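PDB 7NED: urocanate hydratase from Paenibacillus sp. Soil724D2, which catalyses the hydration of urocanate or thiourocanate, using bound NAD+ as cofactor, probably in a bacterial route of ergothioneine breakdown. Local coordinates for residues 70-73 against 78-81; 259-264 against 276-281; 316-321 against 332-337; 521-524 against 530-533. All coordinates share one frame; numbering follows the deposited sequence.

Interaction 1 of 4, residues 70-73 against 78-81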
loop_
_atom_site.group_PDB
_atom_site.type_symbol
_atom_site.label_atom_id
_atom_site.label_comp_id
_atom_site.label_asym_id
_atom_site.label_seq_id
_atom_site.Cartn_x
_atom_site.Cartn_y
_atom_site.Cartn_z
ATOM N N THR A 70 -15.758 -1.571 -12.718
ATOM C CA THR A 70 -14.622 -2.136 -12.008
ATOM C C THR A 70 -15.138 -2.994 -10.859
ATOM O O THR A 70 -15.919 -2.530 -10.018
ATOM C CB THR A 70 -13.692 -1.042 -11.477
ATOM O OG1 THR A 70 -13.231 -0.245 -12.576
ATOM C CG2 THR A 70 -12.500 -1.666 -10.724
ATOM N N LEU A 71 -14.680 -4.237 -10.825
ATOM C CA LEU A 71 -14.874 -5.138 -9.698
ATOM C C LEU A 71 -13.755 -4.935 -8.684
ATOM O O LEU A 71 -12.572 -4.973 -9.033
ATOM C CB LEU A 71 -14.890 -6.598 -10.184
ATOM C CG LEU A 71 -14.677 -7.727 -9.159
ATOM C CD1 LEU A 71 -15.796 -7.729 -8.081
ATOM C CD2 LEU A 71 -14.592 -9.087 -9.845
ATOM N N VAL A 72 -14.120 -4.753 -7.431
ATOM C CA VAL A 72 -13.152 -4.596 -6.352
ATOM C C VAL A 72 -13.018 -5.916 -5.618
ATOM O O VAL A 72 -14.020 -6.468 -5.136
ATOM C CB VAL A 72 -13.580 -3.490 -5.386
ATOM C CG1 VAL A 72 -12.806 -3.623 -4.102
ATOM C CG2 VAL A 72 -13.378 -2.112 -6.058
ATOM N N ILE A 73 -11.792 -6.432 -5.538
ATOM C CA ILE A 73 -11.523 -7.672 -4.804
ATOM C C ILE A 73 -10.602 -7.332 -3.626
ATOM O O ILE A 73 -9.597 -6.614 -3.789
ATOM C CB ILE A 73 -10.920 -8.752 -5.729
ATOM C CG1 ILE A 73 -12.024 -9.307 -6.642
ATOM C CG2 ILE A 73 -10.264 -9.913 -4.904
ATOM C CD1 ILE A 73 -11.465 -10.112 -7.830
ATOM N N PRO A 78 -14.626 -10.876 -3.600
ATOM C CA PRO A 78 -15.257 -9.795 -4.370
ATOM C C PRO A 78 -16.167 -8.975 -3.453
ATOM O O PRO A 78 -16.943 -9.527 -2.671
ATOM C CB PRO A 78 -16.059 -10.552 -5.446
ATOM C CG PRO A 78 -16.480 -11.793 -4.702
ATOM C CD PRO A 78 -15.303 -12.171 -3.808
ATOM N N ILE A 79 -16.032 -7.654 -3.514
ATOM C CA ILE A 79 -16.706 -6.743 -2.599
ATOM C C ILE A 79 -17.808 -5.974 -3.302
ATOM O O ILE A 79 -18.945 -5.935 -2.832
ATOM C CB ILE A 79 -15.712 -5.754 -1.946
ATOM C CG1 ILE A 79 -14.588 -6.477 -1.209
ATOM C CG2 ILE A 79 -16.500 -4.771 -0.945
ATOM C CD1 ILE A 79 -15.052 -7.431 -0.122
ATOM N N GLY A 80 -17.484 -5.338 -4.422
ATOM C CA GLY A 80 -18.514 -4.563 -5.085
ATOM C C GLY A 80 -18.159 -4.265 -6.516
ATOM O O GLY A 80 -17.030 -4.481 -6.974
ATOM N N ILE A 81 -19.162 -3.785 -7.239
ATOM C CA ILE A 81 -19.009 -3.388 -8.632
ATOM C C ILE A 81 -19.220 -1.890 -8.703
ATOM O O ILE A 81 -20.220 -1.388 -8.191
ATOM C CB ILE A 81 -20.017 -4.104 -9.553
ATOM C CG1 ILE A 81 -19.929 -5.619 -9.379
ATOM C CG2 ILE A 81 -19.823 -3.679 -11.006
ATOM C CD1 ILE A 81 -21.139 -6.385 -9.930
#
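The two strands form an antiparallel pair, and L71, I73, P78 and I81 share one face of the sheet. V72 lies on the other face. On the first face the proline ring of P78 lies beside L71, both side chains pointing the same way, with L71 CD1 3.9 Å from P78 CB. The leucine reaches it because its CG stands anti to the backbone N (chi1 163°). I73 touches the same proline, with I73 CG1 4.0 Å from P78 CA. Helix 52-64 packs on P78 and I81. On the far side V72 CG1 meets I79 CB at 4.2 Å, and L463 of the second subunit packs on V72.

Two backbone bonds join the inner edges. V72 N donates to G80 O at 3.0 Å, and I79 N donates to V72 O at 2.8 Å. G80 O also receives a CA-H...O contact from L71 CA at 3.5 Å, and T70 O receives one from I81 CA, also at 3.5 Å. G80 N is buried without any partner in the model. At the outer edges, the 70-73 strand bonds to strand 91-95, while I79 and I81 make backbone bonds to the second subunit.

The firm pairs are I73 with P78 and L71 with I81. Between them one strand has only V72, while the other has I79 and G80. I79 has a near-helical backbone (phi -109°, psi -52°) and is followed by an extended G80. This fits a classic beta bulge in an antiparallel hairpin, here at the dimer interface.

Interaction 2 of 4, residues 259-264 against 276-281. With NAD (nicotinamide-adenine-dinucleotide), chain C.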
loop_
_atom_site.group_PDB
_atom_site.type_symbol
_atom_site.label_atom_id
_atom_site.label_comp_id
_atom_site.label_asym_id
_atom_site.label_seq_id
_atom_site.Cartn_x
_atom_site.Cartn_y
_atom_site.Cartn_z
ATOM N N ASP A 259 7.274 -20.545 4.904
ATOM C CA ASP A 259 6.140 -20.873 5.761
ATOM C C ASP A 259 6.412 -22.168 6.501
ATOM O O ASP A 259 6.506 -23.241 5.890
ATOM C CB ASP A 259 4.836 -20.950 4.982
ATOM C CG ASP A 259 3.623 -20.869 5.925
ATOM O OD1 ASP A 259 3.270 -21.925 6.472
ATOM O OD2 ASP A 259 3.109 -19.739 6.205
ATOM N N LEU A 260 6.551 -22.045 7.822
ATOM C CA LEU A 260 6.884 -23.154 8.700
ATOM C C LEU A 260 5.666 -23.969 9.094
ATOM O O LEU A 260 5.809 -24.979 9.794
ATOM C CB LEU A 260 7.588 -22.631 9.959
ATOM C CG LEU A 260 8.779 -21.682 9.747
ATOM C CD1 LEU A 260 9.488 -21.324 11.066
ATOM C CD2 LEU A 260 9.738 -22.263 8.720
ATOM N N VAL A 261 4.470 -23.569 8.679
ATOM C CA VAL A 261 3.284 -24.334 8.998
ATOM C C VAL A 261 2.812 -25.134 7.795
ATOM O O VAL A 261 2.458 -26.305 7.917
ATOM C CB VAL A 261 2.165 -23.403 9.523
ATOM C CG1 VAL A 261 0.856 -24.167 9.596
ATOM C CG2 VAL A 261 2.560 -22.751 10.843
ATOM N N TYR A 262 2.830 -24.516 6.619
ATOM C CA TYR A 262 2.345 -25.167 5.428
ATOM C C TYR A 262 3.438 -25.505 4.425
ATOM O O TYR A 262 3.129 -26.147 3.428
ATOM C CB TYR A 262 1.302 -24.280 4.742
ATOM C CG TYR A 262 0.112 -24.013 5.656
ATOM C CD1 TYR A 262 0.080 -22.909 6.487
ATOM C CD2 TYR A 262 -0.935 -24.929 5.726
ATOM C CE1 TYR A 262 -1.014 -22.682 7.333
ATOM C CE2 TYR A 262 -2.006 -24.719 6.547
ATOM C CZ TYR A 262 -2.042 -23.606 7.351
ATOM O OH TYR A 262 -3.127 -23.440 8.166
ATOM N N GLY A 263 4.683 -25.079 4.658
ATOM C CA GLY A 263 5.731 -25.192 3.658
ATOM C C GLY A 263 6.794 -26.216 4.022
ATOM O O GLY A 263 6.660 -27.397 3.701
ATOM N N TYR A 264 7.818 -25.778 4.733
ATOM C CA TYR A 264 9.032 -26.569 4.943
ATOM C C TYR A 264 8.790 -27.806 5.811
ATOM O O TYR A 264 8.302 -27.708 6.948
ATOM C CB TYR A 264 10.085 -25.683 5.602
ATOM C CG TYR A 264 11.432 -26.289 5.502
ATOM C CD1 TYR A 264 11.819 -27.304 6.362
ATOM C CD2 TYR A 264 12.301 -25.904 4.491
ATOM C CE1 TYR A 264 13.082 -27.906 6.242
ATOM C CE2 TYR A 264 13.571 -26.482 4.370
ATOM C CZ TYR A 264 13.942 -27.483 5.241
ATOM O OH TYR A 264 15.185 -28.051 5.118
ATOM N N GLU A 276 -1.904 -33.781 10.113
ATOM C CA GLU A 276 -2.122 -34.200 11.432
ATOM C C GLU A 276 -1.374 -33.299 12.378
ATOM O O GLU A 276 -1.899 -32.881 13.353
ATOM C CB GLU A 276 -1.654 -35.619 11.537
ATOM N N ALA A 277 -0.128 -33.018 12.076
ATOM C CA ALA A 277 0.671 -32.160 12.878
ATOM C C ALA A 277 0.179 -30.735 12.884
ATOM O O ALA A 277 0.179 -30.116 13.885
ATOM C CB ALA A 277 2.095 -32.231 12.417
ATOM N N ARG A 278 -0.234 -30.204 11.760
ATOM C CA ARG A 278 -0.771 -28.842 11.753
ATOM C C ARG A 278 -1.973 -28.718 12.681
ATOM O O ARG A 278 -2.137 -27.705 13.374
ATOM C CB ARG A 278 -1.166 -28.423 10.336
ATOM C CG ARG A 278 -0.040 -28.398 9.377
ATOM C CD ARG A 278 -0.519 -28.034 7.986
ATOM N NE ARG A 278 0.615 -28.113 7.063
ATOM C CZ ARG A 278 0.706 -28.944 6.031
ATOM N NH1 ARG A 278 1.789 -28.923 5.263
ATOM N NH2 ARG A 278 -0.278 -29.784 5.762
ATOM N N ALA A 279 -2.826 -29.744 12.705
ATOM C CA ALA A 279 -4.033 -29.703 13.527
ATOM C C ALA A 279 -3.701 -29.809 15.010
ATOM O O ALA A 279 -4.168 -28.996 15.817
ATOM C CB ALA A 279 -4.984 -30.825 13.111
ATOM N N ASN A 280 -2.894 -30.800 15.388
ATOM C CA ASN A 280 -2.633 -31.078 16.797
ATOM C C ASN A 280 -1.657 -30.073 17.392
ATOM O O ASN A 280 -1.983 -29.368 18.355
ATOM C CB ASN A 280 -2.095 -32.497 16.959
ATOM C CG ASN A 280 -3.091 -33.544 16.512
ATOM O OD1 ASN A 280 -4.293 -33.277 16.461
ATOM N ND2 ASN A 280 -2.598 -34.736 16.153
ATOM N N ASP A 281 -0.443 -29.989 16.842
ATOM C CA ASP A 281 0.626 -29.196 17.449
ATOM C C ASP A 281 1.341 -28.345 16.406
ATOM O O ASP A 281 2.526 -28.561 16.122
ATOM C CB ASP A 281 1.620 -30.098 18.189
ATOM C CG ASP A 281 2.515 -29.313 19.131
ATOM O OD1 ASP A 281 2.343 -28.072 19.230
ATOM O OD2 ASP A 281 3.376 -29.933 19.781
HETATM P PA NAD C . 5.659 -25.135 -3.331
HETATM O O1A NAD C . 5.252 -25.158 -1.861
HETATM O O2A NAD C . 4.801 -25.503 -4.473
HETATM O O5B NAD C . 6.835 -26.355 -3.381
HETATM C C5B NAD C . 7.697 -26.357 -2.316
HETATM C C4B NAD C . 8.458 -27.757 -2.449
HETATM O O4B NAD C . 9.375 -27.974 -1.413
HETATM C C3B NAD C . 7.309 -28.806 -2.301
HETATM O O3B NAD C . 7.371 -29.711 -3.324
HETATM C C2B NAD C . 7.644 -29.481 -0.935
HETATM O O2B NAD C . 7.411 -30.842 -0.929
HETATM C C1B NAD C . 9.162 -29.323 -0.952
HETATM N N9A NAD C . 9.791 -29.339 0.370
HETATM C C8A NAD C . 9.347 -28.794 1.570
HETATM N N7A NAD C . 10.170 -29.000 2.567
HETATM C C5A NAD C . 11.232 -29.695 2.003
HETATM C C6A NAD C . 12.427 -30.219 2.544
HETATM N N6A NAD C . 12.741 -30.061 3.850
HETATM N N1A NAD C . 13.307 -30.875 1.736
HETATM C C2A NAD C . 12.924 -31.026 0.443
HETATM N N3A NAD C . 11.832 -30.590 -0.204
HETATM C C4A NAD C . 10.996 -29.924 0.620
HETATM O O3 NAD C . 6.455 -23.784 -3.344
HETATM P PN NAD C . 6.876 -23.120 -4.731
HETATM O O1N NAD C . 5.877 -22.365 -5.557
HETATM O O2N NAD C . 7.888 -24.040 -5.382
HETATM O O5D NAD C . 7.900 -21.820 -4.252
HETATM C C5D NAD C . 9.006 -22.237 -3.432
HETATM C C4D NAD C . 9.731 -21.013 -2.944
HETATM O O4D NAD C . 9.996 -20.117 -4.007
HETATM C C3D NAD C . 8.617 -20.268 -2.040
HETATM O O3D NAD C . 9.188 -19.754 -0.842
HETATM C C2D NAD C . 8.147 -19.067 -2.940
HETATM O O2D NAD C . 7.851 -17.906 -2.279
HETATM C C1D NAD C . 9.600 -18.874 -3.479
HETATM N N1N NAD C . 9.821 -17.837 -4.496
HETATM C C2N NAD C . 9.695 -16.574 -3.950
HETATM C C3N NAD C . 9.931 -15.441 -4.710
HETATM C C7N NAD C . 9.700 -14.089 -4.020
HETATM O O7N NAD C . 10.257 -13.042 -4.351
HETATM N N7N NAD C . 8.751 -14.049 -3.012
HETATM C C4N NAD C . 10.323 -15.644 -6.040
HETATM C C5N NAD C . 10.455 -16.937 -6.544
HETATM C C6N NAD C . 10.215 -18.065 -5.739
HETATM O O HOH W 1 4.506 -28.316 6.206
#
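R278, on helix 274-280, reaches across to V261 and Y262 in a loop of the Rossmann-like domain. That loop is folded by an Asx turn: D259 OD1 accepts from both V261 N and Y262 N. From CB the arginine runs extended from CG to NE. R278 CG passes V261 O at 3.6 Å and packs against V261 CG1. R278 CD lies 3.4 Å from V261 O and 3.9 Å from Y262 CD2. R278 NE donates to V261 O at 2.7 Å and 163°. The oxygen lies almost exactly in the guanidinium plane, while NE is tilted out of the carbonyl plane. The Y262 ring is 13° from parallel to the guanidinium, but the two side chains cross at a slant. R278 NH1 donates to a water oxygen at 2.9 Å. This water bonds only weakly to V261 O and G263 O. NH2 has a long, weak ion pair with E275. With an alanine here, V261 O is likely to lose its charged donor and a gap to open beside the Y262 ring. The same loop then enters the cofactor pocket. There Y264 lays one ring face against the adenine amino group of NAD, with Y264 CZ 3.2 Å from NAD N6A.

Interaction 3 of 4, residues 316-321 against 332-337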
loop_
_atom_site.group_PDB
_atom_site.type_symbol
_atom_site.label_atom_id
_atom_site.label_comp_id
_atom_site.label_asym_id
_atom_site.label_seq_id
_atom_site.Cartn_x
_atom_site.Cartn_y
_atom_site.Cartn_z
ATOM N N ASN A 316 13.106 -16.499 1.593
ATOM C CA ASN A 316 13.382 -16.198 3.011
ATOM C C ASN A 316 14.062 -17.315 3.763
ATOM O O ASN A 316 13.915 -17.410 4.982
ATOM C CB ASN A 316 12.123 -15.751 3.772
ATOM C CG ASN A 316 11.796 -14.276 3.581
ATOM O OD1 ASN A 316 11.805 -13.715 2.493
ATOM N ND2 ASN A 316 11.372 -13.680 4.689
ATOM N N ILE A 317 14.880 -18.124 3.079
ATOM C CA ILE A 317 15.492 -19.197 3.843
ATOM C C ILE A 317 16.535 -18.617 4.802
ATOM O O ILE A 317 16.689 -19.117 5.919
ATOM C CB ILE A 317 16.088 -20.286 2.935
ATOM C CG1 ILE A 317 16.429 -21.508 3.803
ATOM C CG2 ILE A 317 17.333 -19.736 2.284
ATOM C CD1 ILE A 317 16.845 -22.794 3.038
ATOM N N ARG A 318 17.236 -17.529 4.416
ATOM C CA ARG A 318 18.246 -16.976 5.317
ATOM C C ARG A 318 17.582 -16.298 6.502
ATOM O O ARG A 318 18.041 -16.438 7.646
ATOM C CB ARG A 318 19.163 -15.986 4.588
ATOM C CG ARG A 318 20.064 -16.619 3.493
ATOM C CD ARG A 318 20.644 -15.512 2.610
ATOM N NE ARG A 318 19.562 -14.655 2.145
ATOM C CZ ARG A 318 19.706 -13.378 1.796
ATOM N NH1 ARG A 318 20.898 -12.812 1.832
ATOM N NH2 ARG A 318 18.644 -12.647 1.446
ATOM N N SER A 319 16.492 -15.555 6.243
ATOM C CA SER A 319 15.734 -14.948 7.328
ATOM C C SER A 319 15.297 -16.001 8.333
ATOM O O SER A 319 15.471 -15.817 9.540
ATOM C CB SER A 319 14.518 -14.188 6.779
ATOM O OG SER A 319 14.910 -13.263 5.776
ATOM N N GLN A 320 14.721 -17.110 7.851
ATOM C CA GLN A 320 14.303 -18.171 8.766
ATOM C C GLN A 320 15.507 -18.718 9.523
ATOM O O GLN A 320 15.498 -18.796 10.757
ATOM C CB GLN A 320 13.584 -19.287 8.010
ATOM C CG GLN A 320 12.316 -18.856 7.299
ATOM C CD GLN A 320 11.137 -18.715 8.243
ATOM O OE1 GLN A 320 11.309 -18.389 9.426
ATOM N NE2 GLN A 320 9.932 -18.956 7.733
ATOM N N ALA A 321 16.576 -19.052 8.799
ATOM C CA ALA A 321 17.759 -19.605 9.452
ATOM C C ALA A 321 18.279 -18.678 10.551
ATOM O O ALA A 321 18.663 -19.142 11.626
ATOM C CB ALA A 321 18.858 -19.876 8.419
ATOM N N ILE A 332 25.317 -15.448 3.035
ATOM C CA ILE A 332 24.905 -16.047 1.774
ATOM C C ILE A 332 24.254 -14.978 0.911
ATOM O O ILE A 332 23.408 -14.217 1.390
ATOM C CB ILE A 332 23.944 -17.215 2.038
ATOM C CG1 ILE A 332 24.722 -18.400 2.609
ATOM C CG2 ILE A 332 23.324 -17.682 0.746
ATOM C CD1 ILE A 332 23.823 -19.489 3.125
ATOM N N ASP A 333 24.643 -14.927 -0.365
ATOM C CA ASP A 333 24.131 -13.950 -1.311
ATOM C C ASP A 333 22.657 -14.164 -1.572
ATOM O O ASP A 333 22.129 -15.254 -1.390
ATOM C CB ASP A 333 24.855 -14.034 -2.650
ATOM C CG ASP A 333 26.200 -13.355 -2.626
ATOM O OD1 ASP A 333 27.244 -14.034 -2.843
ATOM O OD2 ASP A 333 26.191 -12.143 -2.363
ATOM N N ILE A 334 21.995 -13.095 -2.020
ATOM C CA ILE A 334 20.633 -13.173 -2.539
ATOM C C ILE A 334 20.703 -13.020 -4.051
ATOM O O ILE A 334 21.517 -12.250 -4.572
ATOM C CB ILE A 334 19.725 -12.082 -1.907
ATOM C CG1 ILE A 334 18.284 -12.170 -2.442
ATOM C CG2 ILE A 334 20.294 -10.677 -2.149
ATOM C CD1 ILE A 334 17.514 -13.470 -2.038
ATOM N N PHE A 335 19.840 -13.740 -4.762
ATOM C CA PHE A 335 19.995 -13.772 -6.215
ATOM C C PHE A 335 19.749 -12.423 -6.874
ATOM O O PHE A 335 20.199 -12.198 -8.008
ATOM C CB PHE A 335 19.053 -14.805 -6.806
ATOM C CG PHE A 335 17.622 -14.358 -6.877
ATOM C CD1 PHE A 335 16.767 -14.536 -5.802
ATOM C CD2 PHE A 335 17.114 -13.821 -8.047
ATOM C CE1 PHE A 335 15.445 -14.136 -5.875
ATOM C CE2 PHE A 335 15.775 -13.457 -8.122
ATOM C CZ PHE A 335 14.956 -13.605 -7.043
ATOM N N THR A 336 18.989 -11.549 -6.223
ATOM C CA THR A 336 18.678 -10.262 -6.812
ATOM C C THR A 336 19.929 -9.387 -6.824
ATOM O O THR A 336 20.504 -9.103 -7.884
ATOM C CB THR A 336 17.543 -9.601 -6.017
ATOM O OG1 THR A 336 17.907 -9.590 -4.630
ATOM C CG2 THR A 336 16.237 -10.407 -6.187
ATOM N N GLU A 337 20.384 -8.991 -5.645
ATOM C CA GLU A 337 21.548 -8.112 -5.578
ATOM C C GLU A 337 22.745 -8.741 -6.292
ATOM O O GLU A 337 23.536 -8.041 -6.935
ATOM C CB GLU A 337 21.896 -7.820 -4.109
ATOM C CG GLU A 337 23.042 -6.834 -3.943
ATOM C CD GLU A 337 24.437 -7.470 -3.975
ATOM O OE1 GLU A 337 24.581 -8.722 -3.950
ATOM O OE2 GLU A 337 25.406 -6.683 -4.068
#
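This contact lies inside a beta-alpha-beta unit, where R318 of helix 317-323 reaches I332, just before the short, weakly bonded strand 333-334, and I334. The arginine chain bends at chi3 (-51°), which turns its end toward the 332-334 backbone. R318 NH1 donates to I332 O at 2.9 Å. The bond is bent at the hydrogen (142°), and the oxygen sits 23° out of the guanidinium plane. The aliphatic part packs as well: R318 CD lies 3.8 Å from I332 CB. I334 comes over one face of the guanidinium, with I334 CB 3.6 Å from R318 NH2. The two side chains cross at about a right angle. The unit runs from strand 309-312 through the helix to strand 333-334, the last strand of the parallel Rossmann-like sheet within the chain. Its first strand also supplies D312, which forms a salt bridge with R318 NE. E448 forms another with NH2, so two carboxylates and a carbonyl hold the buried guanidinium and would be expected to keep it charged. A methionine in its place would probably leave D312 and E448 without their shared positive mate and I332 O without this donor. I332 continues into the core against V310 and L301.

Interaction 4 of 4, residues 521-524 against 530-533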
loop_
_atom_site.group_PDB
_atom_site.type_symbol
_atom_site.label_atom_id
_atom_site.label_comp_id
_atom_site.label_asym_id
_atom_site.label_seq_id
_atom_site.Cartn_x
_atom_site.Cartn_y
_atom_site.Cartn_z
ATOM N N LEU A 521 13.074 4.333 -13.491
ATOM C CA LEU A 521 13.308 5.490 -12.630
ATOM C C LEU A 521 13.520 5.081 -11.187
ATOM O O LEU A 521 14.244 5.770 -10.459
ATOM C CB LEU A 521 12.164 6.502 -12.715
ATOM C CG LEU A 521 11.958 7.225 -14.038
ATOM C CD1 LEU A 521 11.090 8.449 -13.858
ATOM C CD2 LEU A 521 13.339 7.655 -14.576
ATOM N N ARG A 522 12.906 3.974 -10.740
ATOM C CA ARG A 522 13.127 3.552 -9.356
ATOM C C ARG A 522 14.598 3.223 -9.114
ATOM O O ARG A 522 15.152 3.569 -8.064
ATOM C CB ARG A 522 12.239 2.341 -9.022
ATOM C CG ARG A 522 12.230 1.971 -7.571
ATOM C CD ARG A 522 13.299 0.904 -7.239
ATOM N NE ARG A 522 13.313 0.711 -5.805
ATOM C CZ ARG A 522 13.982 1.487 -4.964
ATOM N NH1 ARG A 522 14.712 2.504 -5.427
ATOM N NH2 ARG A 522 13.919 1.255 -3.653
ATOM N N TYR A 523 15.235 2.517 -10.055
ATOM C CA TYR A 523 16.653 2.212 -9.929
ATOM C C TYR A 523 17.506 3.432 -10.257
ATOM O O TYR A 523 18.553 3.630 -9.638
ATOM C CB TYR A 523 17.027 0.983 -10.804
ATOM C CG TYR A 523 16.530 -0.240 -10.090
ATOM C CD1 TYR A 523 17.329 -0.874 -9.156
ATOM C CD2 TYR A 523 15.193 -0.647 -10.208
ATOM C CE1 TYR A 523 16.849 -1.935 -8.395
ATOM C CE2 TYR A 523 14.700 -1.710 -9.445
ATOM C CZ TYR A 523 15.531 -2.338 -8.537
ATOM O OH TYR A 523 15.086 -3.402 -7.779
ATOM N N ALA A 524 17.065 4.276 -11.185
ATOM C CA ALA A 524 17.798 5.521 -11.419
ATOM C C ALA A 524 17.846 6.366 -10.155
ATOM O O ALA A 524 18.907 6.882 -9.779
ATOM C CB ALA A 524 17.156 6.310 -12.560
ATOM N N GLU A 530 23.290 1.910 -14.775
ATOM C CA GLU A 530 22.542 1.283 -15.864
ATOM C C GLU A 530 21.207 1.982 -16.086
ATOM O O GLU A 530 20.751 2.144 -17.224
ATOM C CB GLU A 530 22.308 -0.209 -15.560
ATOM C CG GLU A 530 23.549 -1.034 -15.213
ATOM C CD GLU A 530 23.918 -1.125 -13.698
ATOM O OE1 GLU A 530 23.678 -0.164 -12.873
ATOM O OE2 GLU A 530 24.462 -2.208 -13.335
ATOM N N SER A 531 20.563 2.387 -15.000
ATOM C CA SER A 531 19.283 3.098 -15.073
ATOM C C SER A 531 19.456 4.479 -15.706
ATOM O O SER A 531 18.667 4.908 -16.553
ATOM C CB SER A 531 18.771 3.265 -13.664
ATOM O OG SER A 531 18.557 2.011 -13.108
ATOM N N ALA A 532 20.480 5.203 -15.279
ATOM C CA ALA A 532 20.699 6.522 -15.855
ATOM C C ALA A 532 21.007 6.404 -17.343
ATOM O O ALA A 532 20.547 7.224 -18.158
ATOM C CB ALA A 532 21.816 7.241 -15.085
ATOM N N ASP A 533 21.735 5.346 -17.729
ATOM C CA ASP A 533 21.936 5.094 -19.144
ATOM C C ASP A 533 20.623 4.789 -19.848
ATOM O O ASP A 533 20.351 5.302 -20.941
ATOM C CB ASP A 533 22.919 3.938 -19.312
ATOM C CG ASP A 533 23.304 3.722 -20.750
ATOM O OD1 ASP A 533 22.915 2.675 -21.317
ATOM O OD2 ASP A 533 23.993 4.606 -21.295
#
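Close packing carries this contact, and S531 is at its centre, set against Y523 and A524. S531 CB presses on the backbone of the other helix, 3.2 Å from A524 N and 3.3 Å from A524 CA. The methyl of A524 lies alongside it, with A524 CB 3.6 Å from S531 CB. S531 OG comes against the root of the tyrosine, 3.0 Å from Y523 CB. The small side chains of A524 and S531 let the backbones come close, with A524 CA 4.6 Å from S531 CA. The Y523 ring leads away from S531 and carries R522 CD over one face.

The polar atoms look outside the pair. S531 OG is 3.3 Å from A524 N, but the angle is too poor for a bond. Its hydrogen bond is to A345 O. The serine torsion (chi1 -62°) sets OG anti to the carbonyl carbon, which places it against Y523 CB.

The contact joins helices 502-525 and 529-538, which are separated by only a short link. R341 of helix 335-344 packs on Y523, P342 of that helix touches E530, and L521 meets G80 of the second subunit.

How the interactions relate
The four contacts follow one another along the chain without overlap. Interaction 1 is in the N-terminal family region, interactions 2 and 3 in the Rossmann-like region, and interaction 4 in the C-terminal region. Interactions 2 and 3 have centres 23 Å apart, yet they touch, with L260 CD2 3.5 Å from Q320 NE2. Both lie near the NAD site. Interaction 4 approaches interaction 3 to about 7 Å between nearest atoms, and helix 335-344 reaches from one to the other. Interaction 1 is far from the rest, with centres 33 to 36 Å away. It links to interaction 4 across the dimer, since I79 packs on L521 of the second subunit.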